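Local coordinates for hypothetical protein AF1432 (PDB 1YNB) that probably hydrolyses 2'-deoxyribonucleoside 5'-monophosphates to the deoxyribonucleoside and phosphate, as a metal-dependent homodimeric phosphohydrolase of the HD-domain family, at residues K86-R89 and R90-C94. Sequence-based numbering, arbitrary orientation.
Sequences KIAR and RYVSC
A surface turn with helix-like backbone angles over Lys86 to Arg89, in the loop between helix 78-81 and helix 96-103 of this HD-domain protein, carries the contact: Ile87 and Ala88 offer their carbonyls to the NH groups of Arg90, Tyr91 and Val92. From Val92 the chain runs extended. Arg90 N closes an i to i+3 bond on Ile87 O at 3.1 Å, the donor lying above the carbonyl plane. Ala88 O is gripped twice. Tyr91 N lies 2.9 Å from Ala88 O, well out of the carbonyl plane, whereas Val92 N sits only 2.6 Å from Ala88 O and nearly in line with the C=O (161°). Its N-H points off the oxygen, at 133°, so this bond is short yet bent. Two NH groups of successive residues thus converge on one oxygen, an i+3 bond beside an i+4 bond.

The side chains of Arg90, Tyr91 and Val92 lie against these carbonyls. Arg90 has CG turned beside its own backbone N (chi1 -72°), which sets CG 3.4 Å from Ile87 O, and the chain then runs extended past Ile87. Tyr91 brings its CD1 to 3.7 Å from that same Ile87 O, at an oblique angle to the ring. On the Arg89 side the guanidinium, reached through a bend at chi3, has Lys86 CA over one face, offset toward the rim, and NH1 makes a weak hydrogen bond to Leu84 O. Val92, which also touches Leu84, crowds the oxygen that accepts twice: its CG2 lies 3.2 Å from Ala88 O and 4.3 Å from Ala88 CB.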
ATOM      1  N   LYS A  86      -4.944 -20.089  15.541  1.00 41.13           N
ATOM      2  CA  LYS A  86      -5.850 -20.835  16.426  1.00 42.09           C
ATOM      3  C   LYS A  86      -5.668 -22.356  16.430  1.00 41.51           C
ATOM      4  O   LYS A  86      -5.543 -22.973  17.493  1.00 40.93           O
ATOM      5  CB  LYS A  86      -7.300 -20.516  16.058  1.00 44.37           C
ATOM      6  CG  LYS A  86      -7.503 -19.085  15.550  1.00 48.53           C
ATOM      7  CD  LYS A  86      -6.796 -18.845  14.196  1.00 49.77           C
ATOM      8  CE  LYS A  86      -6.492 -17.362  13.993  1.00 51.41           C
ATOM      9  NZ  LYS A  86      -5.660 -17.079  12.788  1.00 51.57           N
ATOM     10  N   ILE A  87      -5.680 -22.968  15.248  1.00 40.32           N
ATOM     11  CA  ILE A  87      -5.522 -24.412  15.168  1.00 39.91           C
ATOM     12  C   ILE A  87      -4.198 -24.831  15.778  1.00 40.33           C
ATOM     13  O   ILE A  87      -4.139 -25.773  16.580  1.00 39.03           O
ATOM     14  CB  ILE A  87      -5.565 -24.911  13.709  1.00 40.66           C
ATOM     15  CG1 ILE A  87      -6.885 -24.492  13.053  1.00 40.84           C
ATOM     16  CG2 ILE A  87      -5.402 -26.424  13.673  1.00 40.93           C
ATOM     17  CD1 ILE A  87      -6.990 -24.873  11.578  1.00 40.83           C
ATOM     18  N   ALA A  88      -3.137 -24.112  15.415  1.00 40.41           N
ATOM     19  CA  ALA A  88      -1.795 -24.428  15.903  1.00 40.53           C
ATOM     20  C   ALA A  88      -1.664 -24.342  17.416  1.00 41.27           C
ATOM     21  O   ALA A  88      -0.984 -25.163  18.039  1.00 39.63           O
ATOM     22  CB  ALA A  88      -0.760 -23.507  15.248  1.00 39.84           C
ATOM     23  N   ARG A  89      -2.304 -23.339  18.001  1.00 42.96           N
ATOM     24  CA  ARG A  89      -2.216 -23.152  19.441  1.00 45.51           C
ATOM     25  C   ARG A  89      -2.789 -24.316  20.236  1.00 46.65           C
ATOM     26  O   ARG A  89      -2.607 -24.391  21.448  1.00 46.81           O
ATOM     27  CB  ARG A  89      -2.873 -21.829  19.843  1.00 46.18           C
ATOM     28  CG  ARG A  89      -2.070 -20.600  19.395  1.00 47.36           C
ATOM     29  CD  ARG A  89      -2.502 -19.354  20.149  1.00 48.21           C
ATOM     30  NE  ARG A  89      -3.928 -19.102  19.986  1.00 49.45           N
ATOM     31  CZ  ARG A  89      -4.476 -18.560  18.900  1.00 50.56           C
ATOM     32  NH1 ARG A  89      -3.712 -18.196  17.875  1.00 50.92           N
ATOM     33  NH2 ARG A  89      -5.797 -18.406  18.827  1.00 50.56           N
ATOM     34  N   ARG A  90      -3.461 -25.233  19.548  1.00 47.84           N
ATOM     35  CA  ARG A  90      -4.019 -26.413  20.204  1.00 49.17           C
ATOM     36  C   ARG A  90      -2.886 -27.380  20.511  1.00 48.79           C
ATOM     37  O   ARG A  90      -2.923 -28.089  21.527  1.00 48.80           O
ATOM     38  CB  ARG A  90      -5.042 -27.105  19.299  1.00 51.03           C
ATOM     39  CG  ARG A  90      -6.344 -26.342  19.165  1.00 54.95           C
ATOM     40  CD  ARG A  90      -7.212 -26.913  18.043  1.00 58.64           C
ATOM     41  NE  ARG A  90      -8.511 -26.249  17.961  1.00 60.82           N
ATOM     42  CZ  ARG A  90      -9.398 -26.457  16.991  1.00 62.59           C
ATOM     43  NH1 ARG A  90      -9.129 -27.311  16.004  1.00 62.98           N
ATOM     44  NH2 ARG A  90     -10.562 -25.817  17.014  1.00 63.15           N
ATOM     45  N   TYR A  91      -1.876 -27.391  19.637  1.00 47.21           N
ATOM     46  CA  TYR A  91      -0.727 -28.275  19.786  1.00 46.28           C
ATOM     47  C   TYR A  91       0.581 -27.536  20.030  1.00 46.78           C
ATOM     48  O   TYR A  91       1.584 -28.161  20.353  1.00 46.51           O
ATOM     49  CB  TYR A  91      -0.542 -29.145  18.536  1.00 44.96           C
ATOM     50  CG  TYR A  91      -1.816 -29.751  17.992  1.00 43.96           C
ATOM     51  CD1 TYR A  91      -2.565 -29.095  17.008  1.00 43.68           C
ATOM     52  CD2 TYR A  91      -2.265 -30.984  18.448  1.00 43.42           C
ATOM     53  CE1 TYR A  91      -3.735 -29.664  16.490  1.00 43.45           C
ATOM     54  CE2 TYR A  91      -3.425 -31.562  17.938  1.00 42.75           C
ATOM     55  CZ  TYR A  91      -4.153 -30.903  16.960  1.00 43.61           C
ATOM     56  OH  TYR A  91      -5.268 -31.505  16.437  1.00 42.79           O
ATOM     57  N   VAL A  92       0.582 -26.215  19.870  1.00 47.16           N
ATOM     58  CA  VAL A  92       1.823 -25.460  20.034  1.00 47.82           C
ATOM     59  C   VAL A  92       1.878 -24.517  21.227  1.00 48.14           C
ATOM     60  O   VAL A  92       1.005 -23.669  21.403  1.00 48.72           O
ATOM     61  CB  VAL A  92       2.144 -24.642  18.750  1.00 47.43           C
ATOM     62  CG1 VAL A  92       3.482 -23.916  18.903  1.00 48.24           C
ATOM     63  CG2 VAL A  92       2.187 -25.578  17.540  1.00 46.45           C
ATOM     64  N   SER A  93       2.920 -24.670  22.039  1.00 48.27           N
ATOM     65  CA  SER A  93       3.103 -23.806  23.199  1.00 49.13           C
ATOM     66  C   SER A  93       4.360 -22.978  22.958  1.00 48.65           C
ATOM     67  O   SER A  93       5.421 -23.502  22.596  1.00 47.83           O
ATOM     68  CB  SER A  93       3.254 -24.626  24.480  1.00 49.27           C
ATOM     69  OG  SER A  93       4.507 -25.282  24.497  1.00 51.68           O
ATOM     70  N   CYS A  94       4.225 -21.681  23.184  1.00 49.10           N
ATOM     71  CA  CYS A  94       5.308 -20.746  22.955  1.00 49.16           C
ATOM     72  C   CYS A  94       5.720 -19.922  24.173  1.00 49.08           C
ATOM     73  O   CYS A  94       4.877 -19.424  24.921  1.00 49.56           O
ATOM     74  CB  CYS A  94       4.899 -19.819  21.812  1.00 49.46           C
ATOM     75  SG  CYS A  94       5.820 -18.310  21.725  1.00 50.66           S
TER